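Local coordinates for cobalamin biosynthesis protein CobN (Mycobacterium tuberculosis, PDB 7C6O), which is the catalytic subunit of cobaltochelatase, which inserts cobalt into the corrin ring during cobalamin biosynthesis, at residues 319-331 with 339-352. Numbering follows the deposited sequence.
Sequences GRIITVPFSFKEI and YVADPERCARVAGL
V324 places CG2 between its own N and carbonyl carbon, and V349 sets its CG2 anti to the carbonyl carbon; the two side chains slide past each other in opposite directions, with the CG2 atoms 3.6 Å apart. The helix backbone brings R345 CB to 3.1 Å from P325 O, a carbonyl with no polar partner. Bends at chi2 and chi3 then turn the end of the chain, and the R345 and V324 side chains cross at about a right angle, with R345 NH1 3.7 Å from V324 CG1. The guanidinium holds E344 side-on through two nitrogens, and the NH2 bond to OE2 is nearly straight (177°) and uses the syn lone pair; NH1 turns to D578, which R348 also binds. F326 offers CD2 to C346 SG at 3.7 Å, an oblique sulfur-aromatic contact. Beyond it the backbones pair: F328 and V340 exchange two bonds as an antiparallel hydrogen-bonded pair, and D342 N reaches F326 O at 2.8 Å from above the carbonyl plane. D342 then N-caps the helix, its OD1 accepting from R345 N at 3.1 Å, while OD2 is paired with R293. At the outer end Y339 CE2 packs 3.8 Å from K329 CB. The arrangement is a beta hairpin at the edge of a mixed sheet, whose last strand, 337-341, leads through the N-cap residue D342 into helix 343-361; the 343-352 part of that helix runs back at 141° to strand 321-331.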
loop_
_atom_site.group_PDB
_atom_site.type_symbol
_atom_site.label_atom_id
_atom_site.label_comp_id
_atom_site.label_asym_id
_atom_site.label_seq_id
_atom_site.Cartn_x
_atom_site.Cartn_y
_atom_site.Cartn_z
ATOM N N GLY A 319 -8.932 9.943 -6.560
ATOM C CA GLY A 319 -8.401 10.899 -5.606
ATOM C C GLY A 319 -9.290 11.155 -4.410
ATOM O O GLY A 319 -9.143 12.186 -3.746
ATOM N N ARG A 320 -10.212 10.249 -4.113
ATOM C CA ARG A 320 -11.094 10.413 -2.968
ATOM C C ARG A 320 -10.359 10.102 -1.668
ATOM O O ARG A 320 -9.443 9.275 -1.629
ATOM C CB ARG A 320 -12.318 9.507 -3.102
ATOM C CG ARG A 320 -13.226 9.867 -4.263
ATOM C CD ARG A 320 -14.363 8.867 -4.399
ATOM N NE ARG A 320 -15.203 9.153 -5.558
ATOM C CZ ARG A 320 -16.241 8.411 -5.935
ATOM N NH1 ARG A 320 -16.577 7.331 -5.242
ATOM N NH2 ARG A 320 -16.944 8.750 -7.007
ATOM N N ILE A 321 -10.771 10.782 -0.602
ATOM C CA ILE A 321 -10.267 10.511 0.740
ATOM C C ILE A 321 -11.069 9.366 1.344
ATOM O O ILE A 321 -12.304 9.419 1.396
ATOM C CB ILE A 321 -10.357 11.771 1.615
ATOM C CG1 ILE A 321 -9.611 12.937 0.960
ATOM C CG2 ILE A 321 -9.827 11.499 3.010
ATOM C CD1 ILE A 321 -9.797 14.255 1.684
ATOM N N ILE A 322 -10.375 8.331 1.803
ATOM C CA ILE A 322 -11.020 7.157 2.385
ATOM C C ILE A 322 -11.265 7.422 3.867
ATOM O O ILE A 322 -10.324 7.694 4.618
ATOM C CB ILE A 322 -10.161 5.898 2.183
ATOM C CG1 ILE A 322 -9.818 5.708 0.701
ATOM C CG2 ILE A 322 -10.859 4.673 2.752
ATOM C CD1 ILE A 322 -11.025 5.568 -0.194
ATOM N N THR A 323 -12.516 7.338 4.298
ATOM C CA THR A 323 -12.873 7.568 5.697
ATOM C C THR A 323 -13.309 6.244 6.330
ATOM O O THR A 323 -12.535 5.280 6.278
ATOM C CB THR A 323 -13.912 8.681 5.806
ATOM O OG1 THR A 323 -15.198 8.202 5.384
ATOM C CG2 THR A 323 -13.506 9.884 4.956
ATOM N N VAL A 324 -14.475 6.174 6.964
ATOM C CA VAL A 324 -14.859 5.033 7.793
ATOM C C VAL A 324 -16.282 4.611 7.432
ATOM O O VAL A 324 -16.976 5.350 6.719
ATOM C CB VAL A 324 -14.734 5.379 9.288
ATOM C CG1 VAL A 324 -13.316 5.835 9.622
ATOM C CG2 VAL A 324 -15.753 6.438 9.689
ATOM N N PRO A 325 -16.764 3.450 7.889
ATOM C CA PRO A 325 -18.148 3.056 7.573
ATOM C C PRO A 325 -19.140 3.724 8.513
ATOM O O PRO A 325 -19.024 3.611 9.734
ATOM C CB PRO A 325 -18.145 1.533 7.769
ATOM C CG PRO A 325 -16.705 1.145 8.010
ATOM C CD PRO A 325 -16.046 2.360 8.567
ATOM N N PHE A 326 -20.121 4.426 7.942
ATOM C CA PHE A 326 -21.167 5.043 8.746
ATOM C C PHE A 326 -22.525 4.367 8.600
ATOM O O PHE A 326 -23.462 4.744 9.310
ATOM C CB PHE A 326 -21.305 6.536 8.407
ATOM C CG PHE A 326 -21.969 6.809 7.086
ATOM C CD1 PHE A 326 -21.238 6.790 5.911
ATOM C CD2 PHE A 326 -23.323 7.108 7.024
ATOM C CE1 PHE A 326 -21.843 7.051 4.696
ATOM C CE2 PHE A 326 -23.935 7.369 5.811
ATOM C CZ PHE A 326 -23.197 7.341 4.646
ATOM N N SER A 327 -22.660 3.388 7.705
ATOM C CA SER A 327 -23.901 2.632 7.590
ATOM C C SER A 327 -23.569 1.213 7.158
ATOM O O SER A 327 -22.498 0.944 6.607
ATOM C CB SER A 327 -24.885 3.281 6.608
ATOM O OG SER A 327 -24.455 3.132 5.270
ATOM N N PHE A 328 -24.502 0.300 7.425
ATOM C CA PHE A 328 -24.271 -1.126 7.245
ATOM C C PHE A 328 -25.524 -1.783 6.689
ATOM O O PHE A 328 -26.644 -1.442 7.080
ATOM C CB PHE A 328 -23.861 -1.790 8.568
ATOM C CG PHE A 328 -22.641 -1.171 9.196
ATOM C CD1 PHE A 328 -21.380 -1.695 8.959
ATOM C CD2 PHE A 328 -22.755 -0.052 10.005
ATOM C CE1 PHE A 328 -20.257 -1.118 9.526
ATOM C CE2 PHE A 328 -21.636 0.533 10.569
ATOM C CZ PHE A 328 -20.387 -0.002 10.331
ATOM N N LYS A 329 -25.318 -2.729 5.778
ATOM C CA LYS A 329 -26.409 -3.398 5.084
ATOM C C LYS A 329 -27.075 -4.402 6.015
ATOM O O LYS A 329 -26.410 -5.293 6.557
ATOM C CB LYS A 329 -25.870 -4.079 3.826
ATOM C CG LYS A 329 -26.827 -5.016 3.112
ATOM C CD LYS A 329 -26.268 -5.377 1.738
ATOM C CE LYS A 329 -27.073 -6.467 1.055
ATOM N NZ LYS A 329 -26.924 -7.785 1.731
ATOM N N GLU A 330 -28.382 -4.256 6.209
ATOM C CA GLU A 330 -29.164 -5.172 7.026
ATOM C C GLU A 330 -30.321 -5.716 6.200
ATOM O O GLU A 330 -30.892 -5.003 5.368
ATOM C CB GLU A 330 -29.680 -4.478 8.291
ATOM C CG GLU A 330 -28.592 -3.765 9.098
ATOM C CD GLU A 330 -27.573 -4.719 9.710
ATOM O OE1 GLU A 330 -27.892 -5.913 9.882
ATOM O OE2 GLU A 330 -26.449 -4.267 10.027
ATOM N N ILE A 331 -30.655 -6.985 6.421
ATOM C CA ILE A 331 -31.683 -7.682 5.658
ATOM C C ILE A 331 -32.795 -8.105 6.607
ATOM O O ILE A 331 -32.527 -8.535 7.735
ATOM C CB ILE A 331 -31.102 -8.905 4.913
ATOM C CG1 ILE A 331 -29.938 -8.477 4.018
ATOM C CG2 ILE A 331 -32.176 -9.599 4.088
ATOM C CD1 ILE A 331 -29.388 -9.593 3.154
ATOM N N TYR A 339 -30.132 0.100 4.681
ATOM C CA TYR A 339 -28.862 0.564 5.223
ATOM C C TYR A 339 -29.128 1.329 6.512
ATOM O O TYR A 339 -29.844 2.337 6.508
ATOM C CB TYR A 339 -28.113 1.424 4.207
ATOM C CG TYR A 339 -27.436 0.600 3.133
ATOM C CD1 TYR A 339 -28.097 0.276 1.954
ATOM C CD2 TYR A 339 -26.139 0.128 3.308
ATOM C CE1 TYR A 339 -27.483 -0.483 0.976
ATOM C CE2 TYR A 339 -25.517 -0.632 2.335
ATOM C CZ TYR A 339 -26.193 -0.935 1.172
ATOM O OH TYR A 339 -25.575 -1.692 0.201
ATOM N N VAL A 340 -28.564 0.838 7.612
ATOM C CA VAL A 340 -28.793 1.383 8.944
ATOM C C VAL A 340 -27.521 2.088 9.393
ATOM O O VAL A 340 -26.428 1.512 9.330
ATOM C CB VAL A 340 -29.200 0.278 9.932
ATOM C CG1 VAL A 340 -29.473 0.862 11.300
ATOM C CG2 VAL A 340 -30.420 -0.469 9.411
ATOM N N ALA A 341 -27.662 3.328 9.853
ATOM C CA ALA A 341 -26.509 4.166 10.140
ATOM C C ALA A 341 -26.043 4.020 11.584
ATOM O O ALA A 341 -26.836 3.779 12.500
ATOM C CB ALA A 341 -26.826 5.633 9.851
ATOM N N ASP A 342 -24.729 4.176 11.769
ATOM C CA ASP A 342 -24.088 4.217 13.075
ATOM C C ASP A 342 -23.867 5.678 13.434
ATOM O O ASP A 342 -23.013 6.332 12.815
ATOM C CB ASP A 342 -22.755 3.462 13.031
ATOM C CG ASP A 342 -22.040 3.410 14.380
ATOM O OD1 ASP A 342 -22.002 4.425 15.105
ATOM O OD2 ASP A 342 -21.491 2.336 14.707
ATOM N N PRO A 343 -24.596 6.233 14.408
ATOM C CA PRO A 343 -24.482 7.679 14.671
ATOM C C PRO A 343 -23.083 8.119 15.070
ATOM O O PRO A 343 -22.654 9.218 14.697
ATOM C CB PRO A 343 -25.493 7.907 15.805
ATOM C CG PRO A 343 -26.445 6.755 15.710
ATOM C CD PRO A 343 -25.624 5.593 15.247
ATOM N N GLU A 344 -22.359 7.291 15.825
ATOM C CA GLU A 344 -21.002 7.661 16.214
ATOM C C GLU A 344 -20.081 7.725 15.002
ATOM O O GLU A 344 -19.291 8.666 14.866
ATOM C CB GLU A 344 -20.472 6.677 17.260
ATOM C CG GLU A 344 -19.140 7.076 17.881
ATOM C CD GLU A 344 -17.951 6.683 17.023
ATOM O OE1 GLU A 344 -18.053 5.677 16.287
ATOM O OE2 GLU A 344 -16.919 7.384 17.080
ATOM N N ARG A 345 -20.170 6.737 14.105
ATOM C CA ARG A 345 -19.370 6.786 12.885
ATOM C C ARG A 345 -19.836 7.896 11.951
ATOM O O ARG A 345 -19.024 8.451 11.201
ATOM C CB ARG A 345 -19.407 5.434 12.173
ATOM C CG ARG A 345 -18.666 4.307 12.895
ATOM C CD ARG A 345 -17.146 4.487 12.840
ATOM N NE ARG A 345 -16.644 5.352 13.907
ATOM C CZ ARG A 345 -15.380 5.752 14.015
ATOM N NH1 ARG A 345 -14.481 5.372 13.115
ATOM N NH2 ARG A 345 -15.013 6.538 15.019
ATOM N N CYS A 346 -21.130 8.227 11.976
ATOM C CA CYS A 346 -21.604 9.394 11.240
ATOM C C CYS A 346 -20.886 10.654 11.702
ATOM O O CYS A 346 -20.544 11.519 10.888
ATOM C CB CYS A 346 -23.115 9.556 11.409
ATOM S SG CYS A 346 -24.114 8.424 10.421
ATOM N N ALA A 347 -20.642 10.767 13.009
ATOM C CA ALA A 347 -19.942 11.931 13.540
ATOM C C ALA A 347 -18.503 11.991 13.040
ATOM O O ALA A 347 -17.982 13.078 12.764
ATOM C CB ALA A 347 -19.981 11.911 15.069
ATOM N N ARG A 348 -17.847 10.836 12.915
ATOM C CA ARG A 348 -16.480 10.818 12.404
ATOM C C ARG A 348 -16.438 11.240 10.941
ATOM O O ARG A 348 -15.587 12.044 10.542
ATOM C CB ARG A 348 -15.865 9.430 12.585
ATOM C CG ARG A 348 -14.498 9.266 11.929
ATOM C CD ARG A 348 -13.402 10.029 12.672
ATOM N NE ARG A 348 -13.109 9.443 13.978
ATOM C CZ ARG A 348 -13.348 10.038 15.144
ATOM N NH1 ARG A 348 -13.877 11.254 15.179
ATOM N NH2 ARG A 348 -13.049 9.419 16.279
ATOM N N VAL A 349 -17.348 10.707 10.120
ATOM C CA VAL A 349 -17.398 11.102 8.714
ATOM C C VAL A 349 -17.753 12.578 8.592
ATOM O O VAL A 349 -17.114 13.330 7.846
ATOM C CB VAL A 349 -18.392 10.221 7.937
ATOM C CG1 VAL A 349 -18.505 10.706 6.497
ATOM C CG2 VAL A 349 -17.962 8.764 7.977
ATOM N N ALA A 350 -18.781 13.014 9.327
ATOM C CA ALA A 350 -19.176 14.419 9.292
ATOM C C ALA A 350 -18.057 15.319 9.800
ATOM O O ALA A 350 -17.784 16.373 9.213
ATOM C CB ALA A 350 -20.445 14.630 10.118
ATOM N N GLY A 351 -17.400 14.920 10.891
ATOM C CA GLY A 351 -16.309 15.723 11.420
ATOM C C GLY A 351 -15.159 15.846 10.440
ATOM O O GLY A 351 -14.637 16.940 10.213
ATOM N N LEU A 352 -14.758 14.725 9.837
ATOM C CA LEU A 352 -13.700 14.762 8.832
ATOM C C LEU A 352 -14.067 15.682 7.674
ATOM O O LEU A 352 -13.231 16.460 7.202
ATOM C CB LEU A 352 -13.410 13.354 8.318
ATOM C CG LEU A 352 -12.645 12.423 9.261
ATOM C CD1 LEU A 352 -12.703 10.989 8.751
ATOM C CD2 LEU A 352 -11.204 12.886 9.391
#